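Local coordinates for fusion DH (Streptomyces sp. MJ635-86F5, PDB 6K97), which probably acts as the dehydratase domain of a cremimycin polyketide synthase, which in this family removes water from carrier-bound hydroxyacyl chains, here rebuilt as an engineered fusion, at residues A[63-68]-A[211-216]; A[71-76]-A[103-108]; A[218-223]-A[232-237]. One frame throughout, in Å; residues are numbered along the deposited sequence.

Contact 1: residues A[63-68]-A[211-216]; sequences ADHTIA and FQYGET. With SO4 (sulfate ion), chain C.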
loop_
_atom_site.group_PDB
_atom_site.type_symbol
_atom_site.label_atom_id
_atom_site.label_comp_id
_atom_site.label_asym_id
_atom_site.label_seq_id
_atom_site.Cartn_x
_atom_site.Cartn_y
_atom_site.Cartn_z
ATOM N N ALA A 63 26.761 -3.206 -1.346
ATOM C CA ALA A 63 27.882 -3.462 -0.426
ATOM C C ALA A 63 29.036 -2.537 -0.730
ATOM O O ALA A 63 29.797 -2.242 0.146
ATOM C CB ALA A 63 28.349 -4.923 -0.484
ATOM N N ASP A 64 29.146 -2.027 -1.951
ATOM C CA ASP A 64 30.262 -1.112 -2.261
ATOM C C ASP A 64 30.068 0.325 -1.718
ATOM O O ASP A 64 30.931 1.195 -1.978
ATOM C CB ASP A 64 30.540 -1.073 -3.771
ATOM C CG ASP A 64 31.109 -2.377 -4.302
ATOM O OD1 ASP A 64 31.579 -3.172 -3.462
ATOM O OD2 ASP A 64 31.052 -2.617 -5.558
ATOM N N HIS A 65 28.947 0.585 -1.024
ATOM C CA HIS A 65 28.729 1.880 -0.362
ATOM C C HIS A 65 28.817 1.742 1.152
ATOM O O HIS A 65 27.808 1.638 1.847
ATOM C CB HIS A 65 27.420 2.547 -0.782
ATOM C CG HIS A 65 27.261 3.923 -0.235
ATOM N ND1 HIS A 65 26.546 4.187 0.911
ATOM C CD2 HIS A 65 27.793 5.109 -0.626
ATOM C CE1 HIS A 65 26.616 5.482 1.179
ATOM N NE2 HIS A 65 27.372 6.063 0.266
ATOM N N THR A 66 30.059 1.754 1.643
ATOM C CA THR A 66 30.371 1.542 3.044
ATOM C C THR A 66 31.082 2.784 3.563
ATOM O O THR A 66 31.993 3.303 2.925
ATOM C CB THR A 66 31.180 0.235 3.185
ATOM O OG1 THR A 66 30.351 -0.854 2.694
ATOM C CG2 THR A 66 31.530 -0.088 4.638
ATOM N N ILE A 67 30.594 3.283 4.695
ATOM C CA ILE A 67 31.072 4.499 5.348
ATOM C C ILE A 67 31.531 4.146 6.785
ATOM O O ILE A 67 30.739 3.674 7.610
ATOM C CB ILE A 67 29.933 5.523 5.438
ATOM C CG1 ILE A 67 29.323 5.795 4.078
ATOM C CG2 ILE A 67 30.427 6.832 6.009
ATOM C CD1 ILE A 67 30.232 6.459 3.070
ATOM N N ALA A 68 32.825 4.289 7.043
ATOM C CA ALA A 68 33.412 3.941 8.361
ATOM C C ALA A 68 33.018 2.562 8.873
ATOM O O ALA A 68 32.653 2.431 9.988
ATOM C CB ALA A 68 33.031 4.980 9.391
ATOM N N PHE A 211 35.386 6.892 3.737
ATOM C CA PHE A 211 34.559 6.686 2.570
ATOM C C PHE A 211 35.075 5.451 1.823
ATOM O O PHE A 211 35.901 5.554 0.926
ATOM C CB PHE A 211 34.591 7.917 1.655
ATOM C CG PHE A 211 34.078 9.174 2.301
ATOM C CD1 PHE A 211 32.729 9.490 2.268
ATOM C CD2 PHE A 211 34.933 10.044 2.934
ATOM C CE1 PHE A 211 32.244 10.646 2.877
ATOM C CE2 PHE A 211 34.456 11.189 3.548
ATOM C CZ PHE A 211 33.106 11.497 3.524
ATOM N N GLN A 212 34.595 4.285 2.211
ATOM C CA GLN A 212 35.144 3.057 1.692
ATOM C C GLN A 212 34.359 2.569 0.486
ATOM O O GLN A 212 33.637 1.585 0.552
ATOM C CB GLN A 212 35.157 2.014 2.791
ATOM C CG GLN A 212 36.080 2.438 3.928
ATOM C CD GLN A 212 35.641 2.039 5.330
ATOM O OE1 GLN A 212 34.490 1.696 5.597
ATOM N NE2 GLN A 212 36.570 2.157 6.248
ATOM N N TYR A 213 34.522 3.261 -0.627
ATOM C CA TYR A 213 33.762 2.978 -1.822
ATOM C C TYR A 213 34.346 1.758 -2.552
ATOM O O TYR A 213 35.481 1.801 -3.000
ATOM C CB TYR A 213 33.782 4.187 -2.748
ATOM C CG TYR A 213 33.095 5.435 -2.163
ATOM C CD1 TYR A 213 31.755 5.400 -1.752
ATOM C CD2 TYR A 213 33.760 6.669 -2.124
ATOM C CE1 TYR A 213 31.125 6.538 -1.264
ATOM C CE2 TYR A 213 33.134 7.794 -1.686
ATOM C CZ TYR A 213 31.813 7.717 -1.229
ATOM O OH TYR A 213 31.208 8.830 -0.745
ATOM N N GLY A 214 33.546 0.691 -2.688
ATOM C CA GLY A 214 33.914 -0.407 -3.555
ATOM C C GLY A 214 33.715 -0.047 -5.027
ATOM O O GLY A 214 33.382 1.086 -5.381
ATOM N N GLU A 215 33.916 -1.036 -5.881
ATOM C CA GLU A 215 34.084 -0.819 -7.289
ATOM C C GLU A 215 32.888 -0.131 -7.931
ATOM O O GLU A 215 33.049 0.782 -8.765
ATOM C CB GLU A 215 34.465 -2.118 -7.989
ATOM C CG GLU A 215 35.120 -1.819 -9.332
ATOM C CD GLU A 215 35.575 -3.059 -10.082
ATOM O OE1 GLU A 215 35.614 -4.175 -9.468
ATOM O OE2 GLU A 215 35.876 -2.881 -11.289
ATOM N N THR A 216 31.693 -0.527 -7.538
ATOM C CA THR A 216 30.511 0.072 -8.151
ATOM C C THR A 216 30.359 1.563 -7.902
ATOM O O THR A 216 29.727 2.276 -8.708
ATOM C CB THR A 216 29.204 -0.556 -7.652
ATOM O OG1 THR A 216 29.249 -1.973 -7.808
ATOM C CG2 THR A 216 28.047 -0.002 -8.493
HETATM S S SO4 C . 36.859 -3.233 -4.416
HETATM O O1 SO4 C . 35.382 -3.298 -4.648
HETATM O O2 SO4 C . 37.201 -2.037 -3.608
HETATM O O3 SO4 C . 37.281 -4.429 -3.636
HETATM O O4 SO4 C . 37.631 -3.187 -5.702
HETATM O O HOH W 1 28.288 9.201 -0.369
#
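Asp64 grips Thr216 at one end of this contact, by the backbone N and the hydroxyl of the threonine. OD2 of Asp64 accepts two hydrogen bonds from Thr216, from N at 2.9 Å and from OG1 at 3.0 Å. The N-H bond is nearly straight, at 169°. Both donors come to the anti side of the oxygen, but from opposite faces of the carboxylate. Asp64 CG lies opposite the carbonyl carbon (chi1 -69°), which carries the carboxylate over Gly214 to Thr216, with Asp64 CB 3.4 Å from Gly214 CA. An alanine here would remove the carboxylate, and Thr216 N and OG1 would probably be left without their shared acceptor.

The backbones are joined by Gly214 N to Asp64 O at 2.8 Å and by Gln212 N to Thr66 O at 2.9 Å. Glu215 N donates to a sulfate, probably from the crystallisation liquor, which also binds Arg218.

His65 and Tyr213 lie side by side and point the same way. His65 CD2 meets the edge of the tyrosine ring at CE1, 3.7 Å away, with the planes 36° apart. A water hydrogen-bonds Tyr213 OH and is weakly bonded to His65 NE2, while His65 ND1 is bonded to Ile72 O. Beyond them, Ile67 CD1 touches Phe211 CD1 at 4.0 Å. On the other face, Thr66 CG2 packs on Gln212 OE1, which takes its hydrogen bond from Gly69 N.

Residues 63-68 belong to the first part of the fusion and 211-216 to the second, so the pairing joins the two parts of the engineered chain. Strand 65-67 runs antiparallel to strand 211-213 and has strand 70-71 as its other neighbour. Helix 252-266 touches His65 and Tyr213 through Asp256, and helix 329-334 meets Ile67.

Contact 2: residues A[71-76]-A[103-108]; sequences TIVPGT and LVLSTQ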
loop_
_atom_site.group_PDB
_atom_site.type_symbol
_atom_site.label_atom_id
_atom_site.label_comp_id
_atom_site.label_asym_id
_atom_site.label_seq_id
_atom_site.Cartn_x
_atom_site.Cartn_y
_atom_site.Cartn_z
ATOM N N THR A 71 27.779 -0.397 6.175
ATOM C CA THR A 71 27.151 -0.377 4.877
ATOM C C THR A 71 25.737 0.184 4.966
ATOM O O THR A 71 24.907 -0.331 5.720
ATOM C CB THR A 71 27.074 -1.796 4.286
ATOM O OG1 THR A 71 28.413 -2.232 4.096
ATOM C CG2 THR A 71 26.366 -1.766 2.939
ATOM N N ILE A 72 25.484 1.241 4.196
ATOM C CA ILE A 72 24.243 2.020 4.340
ATOM C C ILE A 72 23.782 2.450 2.996
ATOM O O ILE A 72 24.603 2.633 2.075
ATOM C CB ILE A 72 24.418 3.290 5.197
ATOM C CG1 ILE A 72 25.235 4.376 4.493
ATOM C CG2 ILE A 72 25.111 2.979 6.521
ATOM C CD1 ILE A 72 25.320 5.657 5.325
ATOM N N VAL A 73 22.464 2.569 2.860
ATOM C CA VAL A 73 21.913 2.932 1.590
ATOM C C VAL A 73 22.390 4.324 1.309
ATOM O O VAL A 73 22.243 5.201 2.149
ATOM C CB VAL A 73 20.378 2.863 1.650
ATOM C CG1 VAL A 73 19.738 3.456 0.396
ATOM C CG2 VAL A 73 19.907 1.421 1.853
ATOM N N PRO A 74 22.956 4.562 0.142
ATOM C CA PRO A 74 23.346 5.974 -0.168
ATOM C C PRO A 74 22.183 6.969 -0.295
ATOM O O PRO A 74 21.058 6.574 -0.585
ATOM C CB PRO A 74 24.074 5.883 -1.522
ATOM C CG PRO A 74 23.625 4.609 -2.120
ATOM C CD PRO A 74 23.077 3.695 -1.038
ATOM N N GLY A 75 22.503 8.255 -0.106
ATOM C CA GLY A 75 21.536 9.297 -0.214
ATOM C C GLY A 75 20.945 9.310 -1.617
ATOM O O GLY A 75 19.752 9.527 -1.770
ATOM N N THR A 76 21.781 9.080 -2.638
ATOM C CA THR A 76 21.306 9.116 -3.972
ATOM C C THR A 76 20.321 7.983 -4.245
ATOM O O THR A 76 19.488 8.128 -5.103
ATOM C CB THR A 76 22.424 9.083 -5.023
ATOM O OG1 THR A 76 23.170 7.877 -4.881
ATOM C CG2 THR A 76 23.283 10.315 -4.926
ATOM N N LEU A 103 19.693 3.696 6.766
ATOM C CA LEU A 103 19.190 2.369 6.580
ATOM C C LEU A 103 20.405 1.495 6.414
ATOM O O LEU A 103 21.119 1.612 5.439
ATOM C CB LEU A 103 18.342 2.317 5.329
ATOM C CG LEU A 103 17.393 1.128 5.300
ATOM C CD1 LEU A 103 16.414 1.273 4.118
ATOM C CD2 LEU A 103 18.180 -0.117 5.175
ATOM N N VAL A 104 20.667 0.641 7.393
ATOM C CA VAL A 104 21.876 -0.132 7.433
ATOM C C VAL A 104 21.567 -1.437 6.766
ATOM O O VAL A 104 20.531 -2.023 7.025
ATOM C CB VAL A 104 22.332 -0.329 8.887
ATOM C CG1 VAL A 104 23.559 -1.230 8.970
ATOM C CG2 VAL A 104 22.644 1.031 9.503
ATOM N N LEU A 105 22.449 -1.894 5.886
ATOM C CA LEU A 105 22.274 -3.197 5.236
ATOM C C LEU A 105 23.358 -4.141 5.746
ATOM O O LEU A 105 24.495 -3.709 6.022
ATOM C CB LEU A 105 22.389 -3.070 3.738
ATOM C CG LEU A 105 21.328 -2.221 3.035
ATOM C CD1 LEU A 105 21.724 -1.861 1.620
ATOM C CD2 LEU A 105 19.985 -2.880 3.030
ATOM N N SER A 106 22.986 -5.412 5.873
ATOM C CA SER A 106 23.951 -6.473 6.105
ATOM C C SER A 106 23.502 -7.747 5.395
ATOM O O SER A 106 22.361 -7.836 4.949
ATOM C CB SER A 106 24.124 -6.724 7.605
ATOM O OG SER A 106 23.059 -7.518 8.108
ATOM N N THR A 107 24.385 -8.735 5.322
ATOM C CA THR A 107 24.077 -9.945 4.548
ATOM C C THR A 107 23.089 -10.809 5.292
ATOM O O THR A 107 22.478 -11.668 4.718
ATOM C CB THR A 107 25.329 -10.782 4.220
ATOM O OG1 THR A 107 26.034 -11.056 5.416
ATOM C CG2 THR A 107 26.271 -10.043 3.265
ATOM N N GLN A 108 22.955 -10.598 6.591
ATOM C CA GLN A 108 22.107 -11.446 7.417
ATOM C C GLN A 108 20.697 -10.868 7.569
ATOM O O GLN A 108 19.900 -11.407 8.321
ATOM C CB GLN A 108 22.763 -11.646 8.797
ATOM C CG GLN A 108 23.947 -12.632 8.808
ATOM C CD GLN A 108 23.540 -14.074 8.453
ATOM O OE1 GLN A 108 23.067 -14.834 9.303
ATOM N NE2 GLN A 108 23.712 -14.445 7.189
HETATM O O HOH W 2 21.291 5.315 4.690
#
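Thr71 accepts a hydrogen bond at its carbonyl O from Leu105 N, 2.9 Å away and fairly straight at 165°. CG1 of Val104 rests against the same Thr71 O at 3.6 Å. The hydroxyl of Thr71 is bonded to Thr66.

Ile72 is paired with Val104 in a single backbone bridge. Ile72 CA comes to 3.3 Å from Leu103 O in a CA-H...O contact. With chi1 at 71°, CG1 sits between the backbone N and the carbonyl carbon and leads away from residues 103-108. The Ile72 CG2 branch is left to face Val104 CG2 at 4.3 Å.

Val73 brings the main apolar contact. Val73 N donates to Leu103 O at 3.1 Å. Val73 CG2 touches Leu105 CD1 at 3.8 Å and Leu103 CB at 3.9 Å, so one methyl bridges two leucines. A water donates to Val73 O and accepts from Leu103 N, closing a second link beside the direct bond. Phe78 covers both Val73 and Leu103.

Pro74 stands at the N-cap position of helix 75-88, and the bridge lies just before that helix. Both segments lie in the first part of the fusion. From His65 to Pro74 the sequence fits the HxxxGxxxxP motif of polyketide synthase dehydratases, which leads into the central helix of the hot dog fold.

Contact 3: residues A[218-223]-A[232-237]; sequences RGLRAA and ADVEVG. With SO4 (sulfate ion), chain C.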
loop_
_atom_site.group_PDB
_atom_site.type_symbol
_atom_site.label_atom_id
_atom_site.label_comp_id
_atom_site.label_asym_id
_atom_site.label_seq_id
_atom_site.Cartn_x
_atom_site.Cartn_y
_atom_site.Cartn_z
ATOM N N ARG A 218 32.956 3.653 -7.350
ATOM C CA ARG A 218 34.130 4.449 -7.730
ATOM C C ARG A 218 33.911 4.856 -9.182
ATOM O O ARG A 218 34.654 4.462 -10.062
ATOM C CB ARG A 218 35.412 3.653 -7.582
ATOM C CG ARG A 218 35.820 3.422 -6.156
ATOM C CD ARG A 218 37.319 3.221 -6.029
ATOM N NE ARG A 218 37.708 1.988 -6.700
ATOM C CZ ARG A 218 37.663 0.769 -6.153
ATOM N NH1 ARG A 218 37.204 0.555 -4.920
ATOM N NH2 ARG A 218 38.026 -0.283 -6.869
ATOM N N GLY A 219 32.885 5.662 -9.411
ATOM C CA GLY A 219 32.457 6.036 -10.753
ATOM C C GLY A 219 33.007 7.332 -11.293
ATOM O O GLY A 219 32.843 7.618 -12.453
ATOM N N LEU A 220 33.727 8.096 -10.474
ATOM C CA LEU A 220 34.402 9.302 -10.966
ATOM C C LEU A 220 35.616 8.926 -11.825
ATOM O O LEU A 220 36.634 8.626 -11.292
ATOM C CB LEU A 220 34.805 10.197 -9.784
ATOM C CG LEU A 220 35.534 11.507 -10.101
ATOM C CD1 LEU A 220 34.660 12.461 -10.879
ATOM C CD2 LEU A 220 36.046 12.212 -8.845
ATOM N N ARG A 221 35.507 8.973 -13.143
ATOM C CA ARG A 221 36.616 8.614 -14.042
ATOM C C ARG A 221 37.654 9.751 -14.278
ATOM O O ARG A 221 38.802 9.463 -14.553
ATOM C CB ARG A 221 36.112 8.158 -15.445
ATOM C CG ARG A 221 35.255 6.896 -15.645
ATOM C CD ARG A 221 35.151 5.744 -14.632
ATOM N NE ARG A 221 36.317 5.456 -13.828
ATOM C CZ ARG A 221 36.315 4.605 -12.799
ATOM N NH1 ARG A 221 35.210 3.933 -12.472
ATOM N NH2 ARG A 221 37.433 4.410 -12.104
ATOM N N ALA A 222 37.234 11.018 -14.224
ATOM C CA ALA A 222 38.072 12.189 -14.596
ATOM C C ALA A 222 37.487 13.488 -14.038
ATOM O O ALA A 222 36.306 13.590 -13.851
ATOM C CB ALA A 222 38.216 12.293 -16.105
ATOM N N ALA A 223 38.317 14.479 -13.747
ATOM C CA ALA A 223 37.829 15.721 -13.163
ATOM C C ALA A 223 38.808 16.872 -13.302
ATOM O O ALA A 223 39.998 16.687 -13.179
ATOM C CB ALA A 223 37.502 15.502 -11.715
ATOM N N ALA A 232 33.182 17.018 -14.037
ATOM C CA ALA A 232 33.455 15.610 -13.784
ATOM C C ALA A 232 32.866 14.693 -14.846
ATOM O O ALA A 232 31.708 14.869 -15.232
ATOM C CB ALA A 232 32.868 15.253 -12.438
ATOM N N ASP A 233 33.639 13.711 -15.305
ATOM C CA ASP A 233 33.084 12.609 -16.066
ATOM C C ASP A 233 32.844 11.465 -15.084
ATOM O O ASP A 233 33.763 11.034 -14.395
ATOM C CB ASP A 233 34.021 12.166 -17.179
ATOM C CG ASP A 233 34.055 13.135 -18.339
ATOM O OD1 ASP A 233 33.483 14.243 -18.240
ATOM O OD2 ASP A 233 34.623 12.776 -19.379
ATOM N N VAL A 234 31.599 11.002 -15.015
ATOM C CA VAL A 234 31.235 9.876 -14.177
ATOM C C VAL A 234 30.580 8.799 -15.030
ATOM O O VAL A 234 29.997 9.069 -16.072
ATOM C CB VAL A 234 30.318 10.287 -12.993
ATOM C CG1 VAL A 234 30.958 11.402 -12.208
ATOM C CG2 VAL A 234 28.963 10.777 -13.464
ATOM N N GLU A 235 30.718 7.572 -14.571
ATOM C CA GLU A 235 30.192 6.391 -15.229
ATOM C C GLU A 235 29.859 5.392 -14.112
ATOM O O GLU A 235 30.205 5.634 -12.981
ATOM C CB GLU A 235 31.177 5.821 -16.227
ATOM C CG GLU A 235 30.452 5.257 -17.452
ATOM C CD GLU A 235 31.380 4.914 -18.610
ATOM O OE1 GLU A 235 32.634 4.934 -18.403
ATOM O OE2 GLU A 235 30.837 4.607 -19.698
ATOM N N VAL A 236 29.099 4.339 -14.395
ATOM C CA VAL A 236 28.796 3.356 -13.355
ATOM C C VAL A 236 29.986 2.398 -13.251
ATOM O O VAL A 236 30.346 1.729 -14.243
ATOM C CB VAL A 236 27.511 2.553 -13.674
ATOM C CG1 VAL A 236 27.190 1.587 -12.543
ATOM C CG2 VAL A 236 26.349 3.493 -13.887
ATOM N N GLY A 237 30.594 2.337 -12.068
ATOM C CA GLY A 237 31.731 1.450 -11.822
ATOM C C GLY A 237 31.316 -0.014 -11.828
ATOM O O GLY A 237 30.187 -0.343 -11.467
HETATM S S SO4 C . 36.859 -3.233 -4.416
HETATM O O1 SO4 C . 35.382 -3.298 -4.648
HETATM O O2 SO4 C . 37.201 -2.037 -3.608
HETATM O O3 SO4 C . 37.281 -4.429 -3.636
HETATM O O4 SO4 C . 37.631 -3.187 -5.702
#
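Arg221 and Ala222 both present their backbone N to one acceptor, Asp233 O. Arg221 N donates to Asp233 O at 3.0 Å; the bond of Ala222 N to Asp233 O is weak, at 3.5 Å. The extra residue moves the register by one. On either side of it the pairing is regular: Asp233 N donates to Ala222 O at 3.0 Å, and Glu235 N to Gly219 O at 3.0 Å.

The apolar contacts centre on Leu220. Leu220 CG points opposite the backbone N (chi1 180°), and CD1 reaches Ala232 CB at 3.7 Å and Val234 CG1 at 4.1 Å. These three side chains share the buried face. Helix 252-266 covers Leu220 and Val234 there.

Asp233 forms a salt bridge with Arg293, outside the pair. Arg221 lays its CG along Glu235 CB, without contact between their charges. Arg218 turns away from residues 232-237 and holds the sulfate: NH1 donates to O2 at 2.9 Å and NH2 to O4 at 3.2 Å. Both bonds are almost straight, and the sulfur lies in the guanidinium plane at its edge. NH1 also bonds Tyr213 O.

Both segments lie in the second part of the fusion, in its predicted C-terminal hot dog fold. The pairing is a classic beta bulge within an antiparallel hairpin, packed against helix 252-266, as in the hot dog fold.

In the fold
From the N terminus, residues 63-68 come first, and contact 1 closes only when the chain returns at 211-216. It spans 142 residues, part of them unmodelled, and joins the two parts of the fusion. Contact 2 is nested in that loop and lies wholly in the first part, tying the run just before helix 75-88 to the loop before strand 110-117. Contacts 1 and 2 touch, their centres about 10 Å apart. Contact 3 follows in series as a hairpin of the second part. It meets contact 1, their centres about 15 Å apart, and both touch the sulfate. Contacts 2 and 3 do not touch; their nearest atoms are about 10 Å apart.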